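Local coordinates for protein Mn transporter subunit (Synechocystis sp. PCC 6803, PDB 3UJP) that binds manganese ions and, as the solute-binding subunit, probably delivers them to an ABC-type manganese importer, at residues T36-T39 with V40-D43; D74-K77 with A78-A81; R93-E96 with Q97-N101; V109-E112 with G113-P116; N145-Q148 with A149-L153. All coordinates share one frame; numbering follows the deposited sequence.

Contact 1. Residues T36-T39 with V40-D43; sequences TTFT and VLAD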
# COMPACT_ATOMS: atom_id res chain seq x y z
N THR A 36 -8.25 2.91 11.81
CA THR A 36 -8.01 3.09 13.24
C THR A 36 -7.91 4.55 13.64
O THR A 36 -7.46 5.40 12.87
CB THR A 36 -6.78 2.32 13.77
OG1 THR A 36 -5.64 2.56 12.94
CG2 THR A 36 -7.06 0.85 13.80
N THR A 37 -8.31 4.81 14.87
CA THR A 37 -8.39 6.15 15.40
C THR A 37 -7.06 6.89 15.35
O THR A 37 -6.96 7.96 14.71
CB THR A 37 -8.95 6.13 16.80
OG1 THR A 37 -8.27 5.13 17.57
CG2 THR A 37 -10.40 5.75 16.71
N PHE A 38 -6.04 6.34 16.00
CA PHE A 38 -4.72 6.96 15.97
C PHE A 38 -3.59 6.06 15.52
O PHE A 38 -3.72 4.83 15.48
CB PHE A 38 -4.38 7.61 17.32
CG PHE A 38 -4.26 6.65 18.46
CD1 PHE A 38 -3.06 6.48 19.10
CD2 PHE A 38 -5.36 5.95 18.90
CE1 PHE A 38 -2.95 5.62 20.15
CE2 PHE A 38 -5.26 5.09 19.94
CZ PHE A 38 -4.05 4.93 20.58
N THR A 39 -2.48 6.70 15.17
CA THR A 39 -1.29 6.06 14.65
C THR A 39 -0.68 4.93 15.47
O THR A 39 -0.03 4.05 14.91
CB THR A 39 -0.18 7.07 14.55
OG1 THR A 39 0.18 7.46 15.89
CG2 THR A 39 -0.63 8.28 13.76
N VAL A 40 -0.82 4.96 16.79
CA VAL A 40 -0.26 3.85 17.55
C VAL A 40 -1.07 2.62 17.23
O VAL A 40 -0.52 1.60 16.82
CB VAL A 40 -0.27 4.07 19.04
CG1 VAL A 40 0.35 2.88 19.71
CG2 VAL A 40 0.49 5.33 19.39
N LEU A 41 -2.38 2.70 17.39
CA LEU A 41 -3.22 1.58 16.98
C LEU A 41 -2.93 1.19 15.53
O LEU A 41 -3.03 0.02 15.17
CB LEU A 41 -4.69 1.91 17.15
CG LEU A 41 -5.24 1.82 18.56
CD1 LEU A 41 -6.74 1.64 18.52
CD2 LEU A 41 -4.57 0.68 19.29
N ALA A 42 -2.59 2.16 14.69
CA ALA A 42 -2.41 1.84 13.27
C ALA A 42 -1.23 0.88 13.04
O ALA A 42 -1.34 -0.04 12.22
CB ALA A 42 -2.29 3.11 12.41
N ASP A 43 -0.14 1.07 13.79
CA ASP A 43 1.06 0.23 13.69
C ASP A 43 0.86 -1.14 14.32
O ASP A 43 1.35 -2.12 13.79
CB ASP A 43 2.25 0.93 14.34
CG ASP A 43 3.50 0.06 14.34
OD1 ASP A 43 4.13 -0.06 13.27
OD2 ASP A 43 3.85 -0.49 15.41
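Ala42 N donates to Phe38 O at 3.0 Å, a bond of the first turn of helix 39-49. The N-H...O angle is 137°. One residue on, Asp43 N donates to Thr39 O at 3.2 Å. Phe38 holds the N-cap position, where the chain leaves strand 33-36 and enters the helix. Its ring packs on Val40 and Leu41. CG stands between the backbone N and the carbonyl carbon (chi1 64°), which places the ring beside the residues that follow. Phe38 CE1 touches Val40 CB at 3.3 Å, with the two side chains alongside each other. Phe38 CE2 meets Leu41 CG at 3.5 Å. The backbone N of Leu41 lies over one ring face, toward the rim.

The polar side chains are satisfied from outside the turn. Thr37 OG1 is hydrogen-bonded to Glu92 OE1. Thr39 OG1 accepts a hydrogen bond from Leu274 N, and Asp43 OD2 accepts one from Phe284 N. Thr36 OG1 lies 3.4 Å from Ala42 CB and has a weak hydrogen bond to Glu56 O. The Phe38 side chain is about 8 Å from the bound manganese. The chemistry implies a largely buried helix start whose apolar ring packs locally, while its oxygens tie it to other parts of the chain, including the region just after the manganese ligand Asp272.

Contact 2. Residues D74-K77 with A78-A81; sequences DIVK and AQDA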
# COMPACT_ATOMS: atom_id res chain seq x y z
N ASP A 74 -12.25 12.57 6.71
CA ASP A 74 -12.27 11.57 7.76
C ASP A 74 -13.58 10.80 7.70
O ASP A 74 -13.57 9.57 7.68
CB ASP A 74 -12.08 12.21 9.15
CG ASP A 74 -10.68 12.77 9.36
OD1 ASP A 74 -10.38 13.14 10.51
OD2 ASP A 74 -9.87 12.82 8.41
N ILE A 75 -14.70 11.53 7.64
CA ILE A 75 -16.02 10.88 7.65
C ILE A 75 -16.24 10.11 6.36
O ILE A 75 -16.86 9.04 6.37
CB ILE A 75 -17.19 11.85 7.85
CG1 ILE A 75 -16.94 12.76 9.05
CG2 ILE A 75 -18.46 11.06 8.10
CD1 ILE A 75 -17.85 12.48 10.23
N VAL A 76 -15.75 10.67 5.25
CA VAL A 76 -15.84 9.97 3.98
C VAL A 76 -15.16 8.60 4.09
O VAL A 76 -15.78 7.58 3.79
CB VAL A 76 -15.30 10.82 2.76
CG1 VAL A 76 -13.78 10.72 2.63
CG2 VAL A 76 -15.95 10.37 1.47
N LYS A 77 -13.91 8.60 4.56
CA LYS A 77 -13.15 7.36 4.73
C LYS A 77 -13.97 6.36 5.49
O LYS A 77 -14.39 5.36 4.95
CB LYS A 77 -11.81 7.59 5.43
CG LYS A 77 -10.73 8.18 4.52
CD LYS A 77 -9.42 8.45 5.28
CE LYS A 77 -9.55 9.65 6.24
NZ LYS A 77 -8.34 9.90 7.10
N ALA A 78 -14.24 6.67 6.75
CA ALA A 78 -15.06 5.81 7.60
C ALA A 78 -16.20 5.02 6.93
O ALA A 78 -16.33 3.80 7.14
CB ALA A 78 -15.61 6.61 8.78
N GLN A 79 -17.05 5.69 6.15
CA GLN A 79 -18.19 5.00 5.53
C GLN A 79 -17.78 4.00 4.44
O GLN A 79 -18.55 3.10 4.08
CB GLN A 79 -19.20 6.02 4.99
CG GLN A 79 -18.59 7.35 4.60
CD GLN A 79 -19.62 8.46 4.52
OE1 GLN A 79 -19.48 9.41 3.73
NE2 GLN A 79 -20.67 8.35 5.32
N ASP A 80 -16.54 4.17 3.96
CA ASP A 80 -15.93 3.34 2.91
C ASP A 80 -14.99 2.24 3.40
O ASP A 80 -14.56 1.39 2.63
CB ASP A 80 -15.14 4.23 1.96
CG ASP A 80 -15.98 4.77 0.86
OD1 ASP A 80 -17.04 5.38 1.16
OD2 ASP A 80 -15.61 4.56 -0.32
N ALA A 81 -14.64 2.29 4.68
CA ALA A 81 -13.85 1.27 5.32
C ALA A 81 -14.73 0.02 5.49
O ALA A 81 -15.94 0.13 5.44
CB ALA A 81 -13.40 1.79 6.66
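Gln79 turns back over Ile75 and Val76 through its first two torsions. With chi1 at 28°, its CG lies near the Ile75 and Val76 carbonyls. The chain then runs on extended (chi2 -161°), and OE1 comes to 3.7 Å from Val76 CA. With an alanine here, the Ile75 and Val76 carbonyls would probably lose this aliphatic cover, and Lys173 of the second subunit would lose a packing neighbour.

Lys77 goes another way. Its chain bends at chi3, which brings NZ to 3.5 Å from Asp74 OD2 in a salt bridge three residues back. The Asp74 carboxylate is also held by Tyr68 OH at OD1 and weakly by Thr71 OG1 at OD2.

The backbone bonds change along the segment. Ala78 N to Asp74 O is 3.1 Å and nearly straight (164°). Further on, most bonds are weak, and three- and four-residue spacings mix. Asp80 N bonds Lys77 O at 2.6 Å, three residues back, and Val76 O only weakly. Ala81 N also reaches Lys77 O weakly, at 3.1 Å.

Ala78 packs on Phe98 of helix 95-100. Asp80 OD1 forms a salt bridge with Lys173 of the second subunit. This is the C-terminal part of helix 72-80, the helix of a beta-alpha-beta crossover that leads from strand 54-57 to strand 83-86.

Contact 3. Residues R93-E96 with Q97-N101; sequences RWFE and QFLGN. With ZN (zinc ion), chain G.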
# COMPACT_ATOMS: atom_id res chain seq x y z
N ARG A 93 -12.65 10.85 22.27
CA ARG A 93 -13.90 11.36 22.79
C ARG A 93 -14.87 11.62 21.66
O ARG A 93 -16.09 11.67 21.88
CB ARG A 93 -13.66 12.62 23.61
CG ARG A 93 -13.69 12.35 25.10
CD ARG A 93 -13.36 13.57 25.95
NE ARG A 93 -11.95 13.97 25.90
CZ ARG A 93 -11.52 15.10 25.34
NH1 ARG A 93 -12.39 15.94 24.78
NH2 ARG A 93 -10.23 15.41 25.33
N TRP A 94 -14.31 11.78 20.46
CA TRP A 94 -15.05 12.19 19.26
C TRP A 94 -15.64 11.01 18.48
O TRP A 94 -16.39 11.20 17.53
CB TRP A 94 -14.14 12.98 18.32
CG TRP A 94 -12.83 12.30 18.10
CD1 TRP A 94 -11.68 12.47 18.82
CD2 TRP A 94 -12.53 11.30 17.10
NE1 TRP A 94 -10.68 11.65 18.33
CE2 TRP A 94 -11.18 10.92 17.28
CE3 TRP A 94 -13.26 10.71 16.07
CZ2 TRP A 94 -10.56 9.99 16.46
CZ3 TRP A 94 -12.64 9.78 15.26
CH2 TRP A 94 -11.30 9.43 15.46
N PHE A 95 -15.29 9.80 18.90
CA PHE A 95 -15.64 8.63 18.14
C PHE A 95 -17.14 8.41 18.11
O PHE A 95 -17.73 8.40 17.03
CB PHE A 95 -14.91 7.39 18.67
CG PHE A 95 -14.91 6.27 17.70
CD1 PHE A 95 -14.15 6.34 16.54
CD2 PHE A 95 -15.70 5.15 17.92
CE1 PHE A 95 -14.16 5.31 15.62
CE2 PHE A 95 -15.73 4.12 17.01
CZ PHE A 95 -14.95 4.20 15.85
N GLU A 96 -17.76 8.24 19.28
CA GLU A 96 -19.21 8.04 19.38
C GLU A 96 -19.97 8.78 18.27
O GLU A 96 -20.81 8.22 17.56
CB GLU A 96 -19.70 8.51 20.76
CG GLU A 96 -21.17 8.22 21.08
CD GLU A 96 -21.62 8.81 22.42
OE1 GLU A 96 -22.57 9.62 22.42
OE2 GLU A 96 -21.03 8.46 23.47
N GLN A 97 -19.66 10.06 18.13
CA GLN A 97 -20.37 10.92 17.22
C GLN A 97 -19.99 10.66 15.77
O GLN A 97 -20.84 10.67 14.87
CB GLN A 97 -20.03 12.35 17.57
CG GLN A 97 -20.73 13.34 16.76
CD GLN A 97 -21.14 14.48 17.62
OE1 GLN A 97 -20.78 15.62 17.35
NE2 GLN A 97 -21.88 14.17 18.68
N PHE A 98 -18.69 10.49 15.55
CA PHE A 98 -18.12 10.15 14.25
C PHE A 98 -18.73 8.85 13.76
O PHE A 98 -19.10 8.71 12.60
CB PHE A 98 -16.61 9.97 14.42
CG PHE A 98 -15.89 9.63 13.15
CD1 PHE A 98 -15.46 10.62 12.29
CD2 PHE A 98 -15.59 8.31 12.84
CE1 PHE A 98 -14.77 10.31 11.11
CE2 PHE A 98 -14.90 7.99 11.67
CZ PHE A 98 -14.50 8.99 10.80
N LEU A 99 -18.83 7.91 14.68
CA LEU A 99 -19.37 6.59 14.40
C LEU A 99 -20.81 6.72 13.95
O LEU A 99 -21.19 6.21 12.90
CB LEU A 99 -19.30 5.73 15.65
CG LEU A 99 -19.58 4.26 15.43
CD1 LEU A 99 -18.64 3.72 14.36
CD2 LEU A 99 -19.47 3.47 16.75
N GLY A 100 -21.61 7.41 14.75
CA GLY A 100 -23.02 7.54 14.48
C GLY A 100 -23.40 7.96 13.07
O GLY A 100 -24.55 7.75 12.65
N ASN A 101 -22.46 8.52 12.34
CA ASN A 101 -22.76 9.01 11.01
C ASN A 101 -22.21 8.21 9.86
O ASN A 101 -22.02 8.73 8.78
CB ASN A 101 -22.50 10.51 10.84
CG ASN A 101 -21.08 10.88 11.00
OD1 ASN A 101 -20.57 10.91 12.11
ND2 ASN A 101 -20.43 11.19 9.91
ZN ZN G . -21.76 8.30 25.26
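The Trp94 indole points its six-membered edge at the face of the Phe98 ring. The stack is T-shaped, with planes at 89° and centroids 5.5 Å apart. Trp94 CZ3 stands over the phenyl near its rim, 3.9 Å from Phe98 CG. Phe98 CB lies at the indole edge, in its plane, 3.8 Å from Trp94 CE3. The Phe95 ring has Leu99 CB over one face, and Phe95 CE2 meets Leu99 CD2 at 3.8 Å. Phe95 also stacks on Tyr86 of strand 83-86.

Trp94 NE1 bonds Ile65 O. With an alanine in place of Trp94, the face of Phe98 would probably lose its aromatic partner and Ile65 O its donor.

The backbone bonds are those of a short alpha helix. Phe98 N reaches Trp94 O at 3.1 Å, and Gly100 N reaches Glu96 O at 3.0 Å. Glu96 is anti about chi1 (-173°) and stays extended, which carries its carboxylate away from the helix. There OE2 binds a zinc ion at 1.9 Å. Phe95 and Phe98 face inward and Glu96 outward on helix 95-100, the crossover helix of the beta-alpha-beta unit with strands 83-86 and 107-109.

Contact 4. Residues V109-E112 with G113-P116; sequences VLTE and GIEP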
# COMPACT_ATOMS: atom_id res chain seq x y z
N VAL A 109 -13.70 -2.66 20.02
CA VAL A 109 -12.76 -1.97 20.89
C VAL A 109 -11.60 -2.91 21.28
O VAL A 109 -11.79 -3.91 21.96
CB VAL A 109 -13.45 -1.17 22.10
CG1 VAL A 109 -14.96 -1.24 22.03
CG2 VAL A 109 -12.94 -1.61 23.48
N LEU A 110 -10.41 -2.58 20.80
CA LEU A 110 -9.22 -3.37 21.06
C LEU A 110 -8.93 -3.44 22.55
O LEU A 110 -7.99 -4.12 22.98
CB LEU A 110 -8.04 -2.76 20.34
CG LEU A 110 -8.31 -2.40 18.90
CD1 LEU A 110 -7.05 -1.81 18.28
CD2 LEU A 110 -8.79 -3.64 18.16
N THR A 111 -9.73 -2.76 23.34
CA THR A 111 -9.39 -2.62 24.73
C THR A 111 -10.10 -3.64 25.63
O THR A 111 -9.74 -3.80 26.79
CB THR A 111 -9.59 -1.16 25.16
OG1 THR A 111 -8.35 -0.65 25.67
CG2 THR A 111 -10.70 -1.03 26.19
N GLU A 112 -11.07 -4.34 25.06
CA GLU A 112 -11.92 -5.30 25.79
C GLU A 112 -11.18 -6.41 26.57
O GLU A 112 -10.49 -7.25 25.99
CB GLU A 112 -12.93 -5.93 24.83
CG GLU A 112 -13.69 -7.08 25.42
CD GLU A 112 -14.66 -7.69 24.43
OE1 GLU A 112 -14.81 -7.11 23.33
OE2 GLU A 112 -15.29 -8.73 24.76
N GLY A 113 -11.36 -6.42 27.89
CA GLY A 113 -10.86 -7.50 28.73
C GLY A 113 -9.75 -6.98 29.60
O GLY A 113 -9.25 -7.66 30.51
N ILE A 114 -9.35 -5.74 29.30
CA ILE A 114 -8.32 -5.08 30.08
C ILE A 114 -9.00 -4.37 31.24
O ILE A 114 -10.02 -3.69 31.05
CB ILE A 114 -7.52 -4.07 29.24
CG1 ILE A 114 -7.19 -4.67 27.88
CG2 ILE A 114 -6.23 -3.63 29.97
CD1 ILE A 114 -6.37 -3.74 27.03
N GLU A 115 -8.46 -4.59 32.44
CA GLU A 115 -8.95 -3.93 33.64
C GLU A 115 -8.28 -2.57 33.75
O GLU A 115 -7.06 -2.49 33.93
CB GLU A 115 -8.65 -4.79 34.88
CG GLU A 115 -9.88 -5.13 35.74
CD GLU A 115 -10.80 -6.18 35.09
OE1 GLU A 115 -11.82 -5.78 34.46
OE2 GLU A 115 -10.49 -7.39 35.22
N PRO A 116 -9.08 -1.48 33.64
CA PRO A 116 -8.58 -0.11 33.65
C PRO A 116 -7.95 0.28 34.98
O PRO A 116 -8.13 -0.40 35.99
CB PRO A 116 -9.84 0.72 33.42
CG PRO A 116 -10.94 -0.12 33.84
CD PRO A 116 -10.54 -1.50 33.46
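Thr111 and Ile114 are the ends of a type II beta turn that overlaps a type I turn from Val109 to Glu112. The two turns carry the chain out of strand 107-109, an outermost strand of the four-stranded parallel sheet, and into the loop that leads to helix 136-153. The first turn is closed by Glu112 N and Val109 O at 3.2 Å. The second is closed by Ile114 N and Thr111 O, also at 3.2 Å. This bond has an N-H...O angle of 153°.

Gly113 is the third residue of the type II turn, with phi at 112°. A CB at this position would run into Glu112 O, so the absence of a side chain suits the turn. Glu112 extends its chain outward into an exposed position. Its carbonyl points to helix 136-153, where Glu112 O accepts from Asn145 ND2. The same amide nitrogen makes a weak bond to Leu110 O.

The apolar side faces inward. Ile114 packs on Asn138, Val141 and Tyr142 of that helix. Thr111 OG1 has a weak bond to Tyr142 OH. The side chains of Thr111 and Ile114 cross at about a right angle. Ile114 CG1 stands beside its own backbone N (chi1 -43°). With the chain extended beyond CG1, Ile114 CD1 lies 3.4 Å from Thr111 O and 3.9 Å from Thr111 OG1.

Contact 5. Residues N145-Q148 with A149-L153; sequences NIRQ and AFVEL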
# COMPACT_ATOMS: atom_id res chain seq x y z
N ASN A 145 -7.40 -9.12 20.28
CA ASN A 145 -8.72 -8.65 19.82
C ASN A 145 -8.70 -8.15 18.39
O ASN A 145 -9.70 -8.19 17.69
CB ASN A 145 -9.29 -7.57 20.74
CG ASN A 145 -9.50 -8.06 22.17
OD1 ASN A 145 -9.86 -9.22 22.40
ND2 ASN A 145 -9.27 -7.18 23.13
N ILE A 146 -7.53 -7.66 17.97
CA ILE A 146 -7.29 -7.31 16.58
C ILE A 146 -7.31 -8.57 15.75
O ILE A 146 -7.72 -8.55 14.58
CB ILE A 146 -5.90 -6.71 16.41
CG1 ILE A 146 -5.78 -5.38 17.18
CG2 ILE A 146 -5.62 -6.52 14.96
CD1 ILE A 146 -4.36 -4.86 17.31
N ARG A 147 -6.88 -9.68 16.35
CA ARG A 147 -6.78 -10.92 15.62
C ARG A 147 -8.19 -11.44 15.36
O ARG A 147 -8.57 -11.67 14.22
CB ARG A 147 -5.97 -11.94 16.40
CG ARG A 147 -5.22 -12.96 15.54
CD ARG A 147 -5.16 -14.27 16.29
NE ARG A 147 -6.50 -14.80 16.49
CZ ARG A 147 -6.82 -15.74 17.38
NH1 ARG A 147 -8.07 -16.15 17.48
NH2 ARG A 147 -5.89 -16.27 18.17
N GLN A 148 -8.97 -11.58 16.43
CA GLN A 148 -10.35 -12.06 16.31
C GLN A 148 -11.19 -11.21 15.35
O GLN A 148 -12.07 -11.72 14.66
CB GLN A 148 -11.06 -12.09 17.67
CG GLN A 148 -10.49 -13.06 18.68
CD GLN A 148 -11.10 -12.84 20.05
OE1 GLN A 148 -12.11 -12.14 20.19
NE2 GLN A 148 -10.48 -13.43 21.08
N ALA A 149 -10.92 -9.91 15.34
CA ALA A 149 -11.70 -8.98 14.54
C ALA A 149 -11.43 -9.22 13.07
O ALA A 149 -12.32 -9.04 12.24
CB ALA A 149 -11.35 -7.56 14.91
N PHE A 150 -10.19 -9.63 12.78
CA PHE A 150 -9.71 -9.85 11.41
C PHE A 150 -10.10 -11.22 10.85
O PHE A 150 -10.30 -11.34 9.64
CB PHE A 150 -8.19 -9.75 11.34
CG PHE A 150 -7.66 -8.36 11.39
CD1 PHE A 150 -8.47 -7.31 11.70
CD2 PHE A 150 -6.34 -8.12 11.13
CE1 PHE A 150 -7.97 -6.04 11.74
CE2 PHE A 150 -5.83 -6.87 11.17
CZ PHE A 150 -6.65 -5.83 11.47
N VAL A 151 -10.16 -12.24 11.70
CA VAL A 151 -10.57 -13.57 11.26
C VAL A 151 -12.05 -13.56 10.83
O VAL A 151 -12.42 -14.19 9.83
CB VAL A 151 -10.35 -14.66 12.32
CG1 VAL A 151 -8.96 -14.57 12.87
CG2 VAL A 151 -11.37 -14.53 13.44
N GLU A 152 -12.88 -12.83 11.60
CA GLU A 152 -14.28 -12.63 11.25
C GLU A 152 -14.39 -11.69 10.07
O GLU A 152 -15.14 -11.96 9.15
CB GLU A 152 -15.06 -12.06 12.42
CG GLU A 152 -14.97 -12.90 13.67
CD GLU A 152 -15.61 -12.21 14.86
OE1 GLU A 152 -16.22 -11.14 14.63
OE2 GLU A 152 -15.49 -12.71 16.00
N LEU A 153 -13.63 -10.61 10.09
CA LEU A 153 -13.63 -9.72 8.92
C LEU A 153 -13.28 -10.48 7.62
O LEU A 153 -14.05 -10.43 6.65
CB LEU A 153 -12.70 -8.50 9.07
CG LEU A 153 -12.98 -7.55 7.88
CD1 LEU A 153 -14.37 -6.89 8.01
CD2 LEU A 153 -11.91 -6.48 7.62
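Ile146 lays its CG2 methyl over the face of the Phe150 ring, one helical turn on. This is a CH-pi contact. CG2 is 3.9 Å from the ring centroid and 19° off the ring normal. Its closest ring atom is Phe150 CZ, at 3.7 Å. The two side chains run side by side. Phe150 CG is anti to its carbonyl carbon (chi1 -76°), and the ring is turned so that Ile146 O lies over the same face, toward the rim. Tyr161 meets the Phe150 ring edge-to-face.

Other side-chain carbons lie near backbone oxygens. Val151 has CG1 near Arg147 O and CG2 near Gln148 O. Glu152 CG lies 3.3 Å from Gln148 O.

Helix 136-153 lies against helix 39-49 and the four-stranded parallel sheet, through Ile146 and Phe150. Ile146 touches Val45 and Val48 of helix 39-49 as well as Leu110. Phe150 touches Val48 and Ala49, and also Leu85 of strand 83-86.

Backbone hydrogen bonds run along the helix. Phe150 N is shared between Ile146 O and Arg147 O, the second at 3.0 Å. Arg147 O also accepts from Val151 N at 3.0 Å. Arg147 O is thus gripped by two amides. Glu152 N bonds Gln148 O only weakly.

Gln148 and Arg147 have weak polar partners outside the two segments. Gln148 NE2 has a weak hydrogen bond to Glu144 OE2. Arg147 NH2 lies in a long, weak ion pair with that Glu144 carboxylate. Asn145 ND2 is held more firmly, by Glu112 O.

All five contacts are local stretches of chain in or near the four-stranded sheet and its helices. Contact 1 is buried and lies nearest the centre of the chain, with polar groups tied to distant residues. Contact 4 is also largely buried but depends on turn geometry and a glycine. Contacts 2, 3 and 5 are partly buried helices, with apolar inner sides and polar or charged outer ones. Contacts 2 and 3 pack together, with centres 12 Å apart. Contacts 4 and 5 join loop to helix. Contact 1 touches contacts 3 and 4. The zinc ion of contact 3 and the second-subunit salt bridge of contact 2 are on outer sides; contact 1 lies nearer the manganese.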